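Local coordinates for protein alternansucrase (Leuconostoc mesenteroides, PDB 6HVG) that belongs to glycoside hydrolase family 70, pairing a (beta/alpha)8-barrel core with choline-binding-type repeats and holding a calcium ion, at residues 1106-1120 against 1128-1140. Residues are numbered along the deposited sequence; the frame is centred on the assembly and turned at random.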
ATOM      1  N   LEU A1106       9.658  13.507  -1.771  1.00 53.48           N
ATOM      2  CA  LEU A1106      10.968  13.463  -1.122  1.00 55.16           C
ATOM      3  C   LEU A1106      12.157  13.451  -2.106  1.00 51.88           C
ATOM      4  O   LEU A1106      13.296  13.306  -1.700  1.00 55.02           O
ATOM      5  CB  LEU A1106      11.054  12.286  -0.139  1.00 55.77           C
ATOM      6  CG  LEU A1106      10.131  12.345   1.094  1.00 54.59           C
ATOM      7  CD1 LEU A1106      10.370  11.142   1.985  1.00 54.06           C
ATOM      8  CD2 LEU A1106      10.380  13.618   1.871  1.00 55.70           C
ATOM      9  N   ASN A1107      11.892  13.610  -3.390  1.00 51.45           N
ATOM     10  CA  ASN A1107      12.937  13.801  -4.381  1.00 50.71           C
ATOM     11  C   ASN A1107      14.056  12.768  -4.361  1.00 50.73           C
ATOM     12  O   ASN A1107      15.210  13.072  -4.700  1.00 52.16           O
ATOM     13  CB  ASN A1107      13.510  15.211  -4.251  1.00 51.32           C
ATOM     14  CG  ASN A1107      12.446  16.291  -4.409  1.00 51.54           C
ATOM     15  OD1 ASN A1107      11.499  16.142  -5.166  1.00 48.75           O
ATOM     16  ND2 ASN A1107      12.604  17.377  -3.690  1.00 53.09           N
ATOM     17  N   ASN A1108      13.714  11.535  -4.005  1.00 47.96           N
ATOM     18  CA  ASN A1108      14.735  10.520  -3.821  1.00 47.30           C
ATOM     19  C   ASN A1108      15.264   9.927  -5.110  1.00 45.92           C
ATOM     20  O   ASN A1108      16.262   9.182  -5.100  1.00 43.77           O
ATOM     21  CB  ASN A1108      14.271   9.423  -2.861  1.00 47.09           C
ATOM     22  CG  ASN A1108      13.118   8.630  -3.396  1.00 49.43           C
ATOM     23  OD1 ASN A1108      12.953   8.505  -4.602  1.00 51.09           O
ATOM     24  ND2 ASN A1108      12.340   8.047  -2.501  1.00 50.82           N
ATOM     25  N   GLY A1109      14.595  10.239  -6.219  1.00 46.03           N
ATOM     26  CA  GLY A1109      15.071   9.809  -7.545  1.00 45.14           C
ATOM     27  C   GLY A1109      14.348   8.621  -8.130  1.00 42.94           C
ATOM     28  O   GLY A1109      14.478   8.362  -9.319  1.00 39.36           O
ATOM     29  N   TYR A1110      13.593   7.894  -7.298  1.00 44.12           N
ATOM     30  CA  TYR A1110      12.759   6.795  -7.791  1.00 45.55           C
ATOM     31  C   TYR A1110      11.538   7.263  -8.566  1.00 46.65           C
ATOM     32  O   TYR A1110      10.983   6.487  -9.334  1.00 48.38           O
ATOM     33  CB  TYR A1110      12.329   5.860  -6.659  1.00 46.43           C
ATOM     34  CG  TYR A1110      13.432   4.921  -6.255  1.00 47.48           C
ATOM     35  CD1 TYR A1110      13.834   3.888  -7.100  1.00 48.32           C
ATOM     36  CD2 TYR A1110      14.113   5.089  -5.067  1.00 47.68           C
ATOM     37  CE1 TYR A1110      14.863   3.034  -6.753  1.00 47.84           C
ATOM     38  CE2 TYR A1110      15.141   4.238  -4.715  1.00 48.24           C
ATOM     39  CZ  TYR A1110      15.511   3.218  -5.553  1.00 48.29           C
ATOM     40  OH  TYR A1110      16.547   2.396  -5.180  1.00 53.25           O
ATOM     41  N   ALA A1111      11.134   8.522  -8.382  1.00 47.21           N
ATOM     42  CA  ALA A1111      10.017   9.100  -9.131  1.00 46.19           C
ATOM     43  C   ALA A1111      10.549  10.227  -9.994  1.00 45.65           C
ATOM     44  O   ALA A1111      10.982  11.241  -9.485  1.00 46.69           O
ATOM     45  CB  ALA A1111       8.943   9.608  -8.179  1.00 46.43           C
ATOM     46  N   PHE A1112      10.475  10.052 -11.304  1.00 43.56           N
ATOM     47  CA  PHE A1112      11.078  10.980 -12.223  1.00 44.66           C
ATOM     48  C   PHE A1112      10.222  11.231 -13.452  1.00 47.02           C
ATOM     49  O   PHE A1112       9.436  10.397 -13.854  1.00 44.94           O
ATOM     50  CB  PHE A1112      12.443  10.451 -12.679  1.00 46.15           C
ATOM     51  CG  PHE A1112      12.444   8.990 -13.034  1.00 43.47           C
ATOM     52  CD1 PHE A1112      12.070   8.577 -14.303  1.00 41.45           C
ATOM     53  CD2 PHE A1112      12.835   8.042 -12.098  1.00 42.49           C
ATOM     54  CE1 PHE A1112      12.050   7.243 -14.629  1.00 40.79           C
ATOM     55  CE2 PHE A1112      12.833   6.697 -12.415  1.00 42.19           C
ATOM     56  CZ  PHE A1112      12.438   6.297 -13.690  1.00 42.17           C
ATOM     57  N   THR A1113      10.407  12.406 -14.046  1.00 53.48           N
ATOM     58  CA  THR A1113       9.773  12.788 -15.306  1.00 59.54           C
ATOM     59  C   THR A1113      10.648  12.457 -16.517  1.00 56.91           C
ATOM     60  O   THR A1113      10.145  11.996 -17.528  1.00 59.01           O
ATOM     61  CB  THR A1113       9.518  14.308 -15.333  1.00 63.33           C
ATOM     62  OG1 THR A1113      10.712  14.986 -14.892  1.00 67.50           O
ATOM     63  CG2 THR A1113       8.328  14.658 -14.424  1.00 60.83           C
ATOM     64  N   ASP A1114      11.950  12.685 -16.386  1.00 55.66           N
ATOM     65  CA  ASP A1114      12.916  12.518 -17.471  1.00 51.30           C
ATOM     66  C   ASP A1114      13.957  11.477 -17.081  1.00 51.30           C
ATOM     67  O   ASP A1114      14.726  11.664 -16.134  1.00 50.70           O
ATOM     68  CB  ASP A1114      13.593  13.855 -17.739  1.00 50.47           C
ATOM     69  CG  ASP A1114      14.352  13.894 -19.051  1.00 50.71           C
ATOM     70  OD1 ASP A1114      14.647  12.824 -19.627  1.00 51.31           O
ATOM     71  OD2 ASP A1114      14.622  15.004 -19.531  1.00 49.80           O
ATOM     72  N   ARG A1115      13.980  10.362 -17.799  1.00 51.07           N
ATOM     73  CA  ARG A1115      14.873   9.254 -17.421  1.00 50.00           C
ATOM     74  C   ARG A1115      16.347   9.575 -17.681  1.00 53.90           C
ATOM     75  O   ARG A1115      17.226   8.960 -17.072  1.00 61.65           O
ATOM     76  CB  ARG A1115      14.516   7.991 -18.173  1.00 48.29           C
ATOM     77  CG  ARG A1115      13.048   7.644 -18.106  1.00 49.46           C
ATOM     78  CD  ARG A1115      12.768   6.211 -18.475  1.00 50.13           C
ATOM     79  NE  ARG A1115      13.283   5.912 -19.783  1.00 51.19           N
ATOM     80  CZ  ARG A1115      13.382   4.684 -20.258  1.00 54.30           C
ATOM     81  NH1 ARG A1115      12.975   3.645 -19.538  1.00 51.94           N
ATOM     82  NH2 ARG A1115      13.883   4.503 -21.469  1.00 60.28           N
ATOM     83  N   TYR A1116      16.625  10.511 -18.588  1.00 49.03           N
ATOM     84  CA  TYR A1116      17.982  10.795 -18.989  1.00 49.57           C
ATOM     85  C   TYR A1116      18.579  12.048 -18.340  1.00 51.67           C
ATOM     86  O   TYR A1116      19.773  12.313 -18.517  1.00 53.91           O
ATOM     87  CB  TYR A1116      18.045  10.938 -20.495  1.00 51.48           C
ATOM     88  CG  TYR A1116      17.822   9.654 -21.244  1.00 50.29           C
ATOM     89  CD1 TYR A1116      16.545   9.206 -21.510  1.00 49.49           C
ATOM     90  CD2 TYR A1116      18.895   8.919 -21.732  1.00 51.06           C
ATOM     91  CE1 TYR A1116      16.329   8.038 -22.214  1.00 50.06           C
ATOM     92  CE2 TYR A1116      18.696   7.753 -22.445  1.00 52.91           C
ATOM     93  CZ  TYR A1116      17.405   7.318 -22.681  1.00 51.83           C
ATOM     94  OH  TYR A1116      17.212   6.150 -23.378  1.00 49.42           O
ATOM     95  N   ASP A1117      17.770  12.825 -17.618  1.00 50.76           N
ATOM     96  CA  ASP A1117      18.259  14.008 -16.904  1.00 51.14           C
ATOM     97  C   ASP A1117      18.775  13.583 -15.535  1.00 54.24           C
ATOM     98  O   ASP A1117      17.995  13.319 -14.613  1.00 53.56           O
ATOM     99  CB  ASP A1117      17.137  15.024 -16.745  1.00 53.30           C
ATOM    100  CG  ASP A1117      17.604  16.352 -16.200  1.00 55.46           C
ATOM    101  OD1 ASP A1117      18.716  16.429 -15.680  1.00 57.25           O
ATOM    102  OD2 ASP A1117      16.840  17.335 -16.265  1.00 58.37           O
ATOM    103  N   LEU A1118      20.102  13.535 -15.396  1.00 55.95           N
ATOM    104  CA  LEU A1118      20.752  13.152 -14.137  1.00 54.48           C
ATOM    105  C   LEU A1118      21.375  14.359 -13.386  1.00 54.81           C
ATOM    106  O   LEU A1118      22.245  14.193 -12.526  1.00 56.32           O
ATOM    107  CB  LEU A1118      21.805  12.088 -14.421  1.00 54.30           C
ATOM    108  CG  LEU A1118      21.233  10.666 -14.655  1.00 52.69           C
ATOM    109  CD1 LEU A1118      20.703  10.477 -16.066  1.00 52.38           C
ATOM    110  CD2 LEU A1118      22.263   9.590 -14.346  1.00 50.53           C
ATOM    111  N   GLY A1119      20.889  15.558 -13.693  1.00 52.92           N
ATOM    112  CA  GLY A1119      21.309  16.764 -12.996  1.00 52.66           C
ATOM    113  C   GLY A1119      21.883  17.851 -13.896  1.00 53.70           C
ATOM    114  O   GLY A1119      22.637  18.697 -13.425  1.00 53.00           O
ATOM    115  N   PHE A1120      21.463  17.883 -15.163  1.00 51.87           N
ATOM    116  CA  PHE A1120      21.977  18.883 -16.089  1.00 55.30           C
ATOM    117  C   PHE A1120      21.449  20.269 -15.783  1.00 55.20           C
ATOM    118  O   PHE A1120      20.420  20.422 -15.137  1.00 54.53           O
ATOM    119  CB  PHE A1120      21.630  18.541 -17.532  1.00 57.69           C
ATOM    120  CG  PHE A1120      22.238  17.255 -18.020  1.00 60.70           C
ATOM    121  CD1 PHE A1120      21.459  16.127 -18.157  1.00 60.66           C
ATOM    122  CD2 PHE A1120      23.588  17.174 -18.352  1.00 63.74           C
ATOM    123  CE1 PHE A1120      21.999  14.943 -18.617  1.00 63.31           C
ATOM    124  CE2 PHE A1120      24.139  15.987 -18.816  1.00 62.77           C
ATOM    125  CZ  PHE A1120      23.340  14.866 -18.938  1.00 63.63           C
ATOM    126  N   ASN A1128      20.905  23.151 -11.945  1.00 62.12           N
ATOM    127  CA  ASN A1128      19.654  22.489 -11.613  1.00 59.47           C
ATOM    128  C   ASN A1128      19.986  21.096 -11.088  1.00 57.72           C
ATOM    129  O   ASN A1128      19.698  20.086 -11.730  1.00 54.07           O
ATOM    130  CB  ASN A1128      18.741  22.427 -12.844  1.00 60.57           C
ATOM    131  CG  ASN A1128      17.310  22.062 -12.504  1.00 60.03           C
ATOM    132  OD1 ASN A1128      16.733  22.544 -11.527  1.00 68.77           O
ATOM    133  ND2 ASN A1128      16.723  21.229 -13.325  1.00 58.33           N
ATOM    134  N   PRO A1129      20.599  21.043  -9.898  1.00 56.37           N
ATOM    135  CA  PRO A1129      20.930  19.759  -9.335  1.00 53.87           C
ATOM    136  C   PRO A1129      19.726  18.905  -8.997  1.00 53.06           C
ATOM    137  O   PRO A1129      18.638  19.408  -8.786  1.00 53.29           O
ATOM    138  CB  PRO A1129      21.689  20.122  -8.044  1.00 54.33           C
ATOM    139  CG  PRO A1129      21.239  21.487  -7.702  1.00 54.05           C
ATOM    140  CD  PRO A1129      21.039  22.151  -9.026  1.00 56.60           C
ATOM    141  N   THR A1130      19.949  17.599  -8.953  1.00 53.54           N
ATOM    142  CA  THR A1130      19.018  16.677  -8.345  1.00 50.54           C
ATOM    143  C   THR A1130      19.186  16.838  -6.838  1.00 49.98           C
ATOM    144  O   THR A1130      19.776  17.801  -6.375  1.00 51.43           O
ATOM    145  CB  THR A1130      19.334  15.230  -8.753  1.00 50.45           C
ATOM    146  OG1 THR A1130      20.634  14.869  -8.276  1.00 51.14           O
ATOM    147  CG2 THR A1130      19.307  15.071 -10.271  1.00 50.83           C
ATOM    148  N   LYS A1131      18.633  15.918  -6.064  1.00 50.08           N
ATOM    149  CA  LYS A1131      18.854  15.907  -4.624  1.00 52.38           C
ATOM    150  C   LYS A1131      20.319  15.586  -4.304  1.00 54.38           C
ATOM    151  O   LYS A1131      20.819  15.894  -3.221  1.00 56.29           O
ATOM    152  CB  LYS A1131      17.938  14.863  -3.982  1.00 50.62           C
ATOM    153  CG  LYS A1131      17.973  14.805  -2.469  1.00 50.54           C
ATOM    154  CD  LYS A1131      16.815  13.938  -1.993  1.00 52.48           C
ATOM    155  CE  LYS A1131      16.719  13.846  -0.484  1.00 50.67           C
ATOM    156  NZ  LYS A1131      15.939  12.647  -0.088  1.00 48.08           N
ATOM    157  N   TYR A1132      20.995  14.962  -5.261  1.00 57.21           N
ATOM    158  CA  TYR A1132      22.354  14.461  -5.080  1.00 59.86           C
ATOM    159  C   TYR A1132      23.442  15.312  -5.790  1.00 58.79           C
ATOM    160  O   TYR A1132      24.625  15.029  -5.639  1.00 56.36           O
ATOM    161  CB  TYR A1132      22.398  12.982  -5.521  1.00 57.88           C
ATOM    162  CG  TYR A1132      21.281  12.144  -4.900  1.00 56.62           C
ATOM    163  CD1 TYR A1132      21.263  11.868  -3.528  1.00 54.76           C
ATOM    164  CD2 TYR A1132      20.225  11.663  -5.670  1.00 54.48           C
ATOM    165  CE1 TYR A1132      20.241  11.123  -2.960  1.00 50.52           C
ATOM    166  CE2 TYR A1132      19.191  10.921  -5.105  1.00 51.24           C
ATOM    167  CZ  TYR A1132      19.200  10.661  -3.756  1.00 50.30           C
ATOM    168  OH  TYR A1132      18.160   9.938  -3.196  1.00 49.71           O
ATOM    169  N   GLY A1133      23.031  16.350  -6.527  1.00 56.97           N
ATOM    170  CA  GLY A1133      23.967  17.264  -7.174  1.00 55.77           C
ATOM    171  C   GLY A1133      23.855  17.288  -8.684  1.00 54.01           C
ATOM    172  O   GLY A1133      22.995  16.649  -9.263  1.00 53.47           O
ATOM    173  N   THR A1134      24.748  18.040  -9.319  1.00 54.10           N
ATOM    174  CA  THR A1134      24.746  18.189 -10.774  1.00 56.49           C
ATOM    175  C   THR A1134      25.241  16.928 -11.487  1.00 55.64           C
ATOM    176  O   THR A1134      25.668  15.974 -10.833  1.00 55.18           O
ATOM    177  CB  THR A1134      25.585  19.408 -11.219  1.00 58.74           C
ATOM    178  OG1 THR A1134      26.970  19.183 -10.939  1.00 57.78           O
ATOM    179  CG2 THR A1134      25.099  20.677 -10.499  1.00 60.65           C
ATOM    180  N   ASP A1135      25.173  16.925 -12.818  1.00 57.00           N
ATOM    181  CA  ASP A1135      25.715  15.816 -13.609  1.00 57.96           C
ATOM    182  C   ASP A1135      27.233  15.711 -13.481  1.00 58.17           C
ATOM    183  O   ASP A1135      27.772  14.603 -13.468  1.00 56.17           O
ATOM    184  CB  ASP A1135      25.316  15.917 -15.084  1.00 60.09           C
ATOM    185  CG  ASP A1135      25.803  17.188 -15.746  1.00 62.62           C
ATOM    186  OD1 ASP A1135      25.430  18.266 -15.250  1.00 68.05           O
ATOM    187  OD2 ASP A1135      26.538  17.108 -16.767  1.00 62.82           O
ATOM    188  N   GLN A1136      27.926  16.847 -13.390  1.00 61.80           N
ATOM    189  CA  GLN A1136      29.374  16.830 -13.138  1.00 62.13           C
ATOM    190  C   GLN A1136      29.679  16.236 -11.759  1.00 59.49           C
ATOM    191  O   GLN A1136      30.615  15.453 -11.620  1.00 55.27           O
ATOM    192  CB  GLN A1136      29.991  18.223 -13.263  1.00 64.88           C
ATOM    193  CG  GLN A1136      31.518  18.226 -13.300  1.00 70.32           C
ATOM    194  CD  GLN A1136      32.077  17.625 -14.589  1.00 72.27           C
ATOM    195  OE1 GLN A1136      31.872  18.177 -15.675  1.00 73.43           O
ATOM    196  NE2 GLN A1136      32.786  16.492 -14.475  1.00 70.72           N
ATOM    197  N   ASP A1137      28.873  16.578 -10.752  1.00 58.27           N
ATOM    198  CA  ASP A1137      29.078  16.019  -9.419  1.00 58.78           C
ATOM    199  C   ASP A1137      29.032  14.490  -9.451  1.00 58.92           C
ATOM    200  O   ASP A1137      29.800  13.827  -8.747  1.00 60.92           O
ATOM    201  CB  ASP A1137      28.038  16.545  -8.429  1.00 58.15           C
ATOM    202  CG  ASP A1137      28.230  18.005  -8.089  1.00 60.24           C
ATOM    203  OD1 ASP A1137      29.387  18.476  -8.065  1.00 63.41           O
ATOM    204  OD2 ASP A1137      27.216  18.682  -7.813  1.00 62.14           O
ATOM    205  N   LEU A1138      28.134  13.946 -10.273  1.00 59.08           N
ATOM    206  CA  LEU A1138      27.979  12.499 -10.417  1.00 58.86           C
ATOM    207  C   LEU A1138      29.192  11.872 -11.117  1.00 56.16           C
ATOM    208  O   LEU A1138      29.728  10.860 -10.664  1.00 50.90           O
ATOM    209  CB  LEU A1138      26.693  12.180 -11.182  1.00 57.47           C
ATOM    210  CG  LEU A1138      26.430  10.718 -11.547  1.00 58.40           C
ATOM    211  CD1 LEU A1138      26.417   9.800 -10.334  1.00 57.22           C
ATOM    212  CD2 LEU A1138      25.116  10.630 -12.299  1.00 58.42           C
ATOM    213  N   ARG A1139      29.619  12.479 -12.218  1.00 55.25           N
ATOM    214  CA  ARG A1139      30.796  11.995 -12.933  1.00 54.95           C
ATOM    215  C   ARG A1139      32.047  12.056 -12.048  1.00 54.77           C
ATOM    216  O   ARG A1139      32.879  11.159 -12.094  1.00 54.64           O
ATOM    217  CB  ARG A1139      30.991  12.768 -14.241  1.00 56.46           C
ATOM    218  CG  ARG A1139      29.927  12.446 -15.295  1.00 58.29           C
ATOM    219  CD  ARG A1139      30.310  12.942 -16.683  1.00 59.88           C
ATOM    220  NE  ARG A1139      30.421  14.403 -16.709  1.00 63.43           N
ATOM    221  CZ  ARG A1139      29.412  15.249 -16.894  1.00 61.35           C
ATOM    222  NH1 ARG A1139      28.177  14.819 -17.091  1.00 63.23           N
ATOM    223  NH2 ARG A1139      29.638  16.543 -16.868  1.00 63.84           N
ATOM    224  N   ASN A1140      32.166  13.092 -11.227  1.00 54.17           N
ATOM    225  CA  ASN A1140      33.282  13.198 -10.286  1.00 56.70           C
ATOM    226  C   ASN A1140      33.189  12.136  -9.192  1.00 56.74           C
ATOM    227  O   ASN A1140      34.189  11.567  -8.769  1.00 56.60           O
ATOM    228  CB  ASN A1140      33.352  14.604  -9.638  1.00 58.26           C
ATOM    229  CG  ASN A1140      33.711  15.699 -10.631  1.00 57.52           C
ATOM    230  OD1 ASN A1140      34.033  15.434 -11.796  1.00 59.90           O
ATOM    231  ND2 ASN A1140      33.617  16.938 -10.185  1.00 57.20           N
TER
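Lys1131 sets CG opposite its backbone N (chi1 -175°) and runs on extended past Asn1107 O, which lets NZ bond Leu1106 O at 3.2 Å, nearly in line with that carbonyl; Gln1053 O takes a second NZ bond. Next along, Tyr1132 brings its ring edge to Asn1108 O, in the ring plane, with OH 2.8 Å from that oxygen, while Lys1131 CB covers one ring face. Farther on, Asp1135 holds CG between its backbone N and carbonyl carbon (chi1 60°), which turns the carboxylate onto the CD2-CE2 side of Phe1120, while CB sits over a face of that ring, 4.2 Å from its centroid, in a CH-pi contact. Arg1139 holds the carboxylate end-on, NH1 and NH2 both on OD2. Both segments lie in the long connection, ending in helix 1135-1147, between neighbouring parallel barrel strands 1081-1083 and 1151-1156, a beta-alpha-beta crossover. The helix starts with a capping box, Thr1134 OG1 taking Asp1137 N and Asp1137 OD2 taking Thr1134 N. Gly1119 O meets this start through a weak bond from Asp1135 N (3.2 Å). Asp1117 OD1 forms an Asx turn, accepting Gly1119 N and Phe1120 N, with OD2 salt-bridged to Arg1089. One turn into the helix, Leu1138 CD2 meets Leu1118 CD2 at 3.7 Å, and Phe603 touches both leucines.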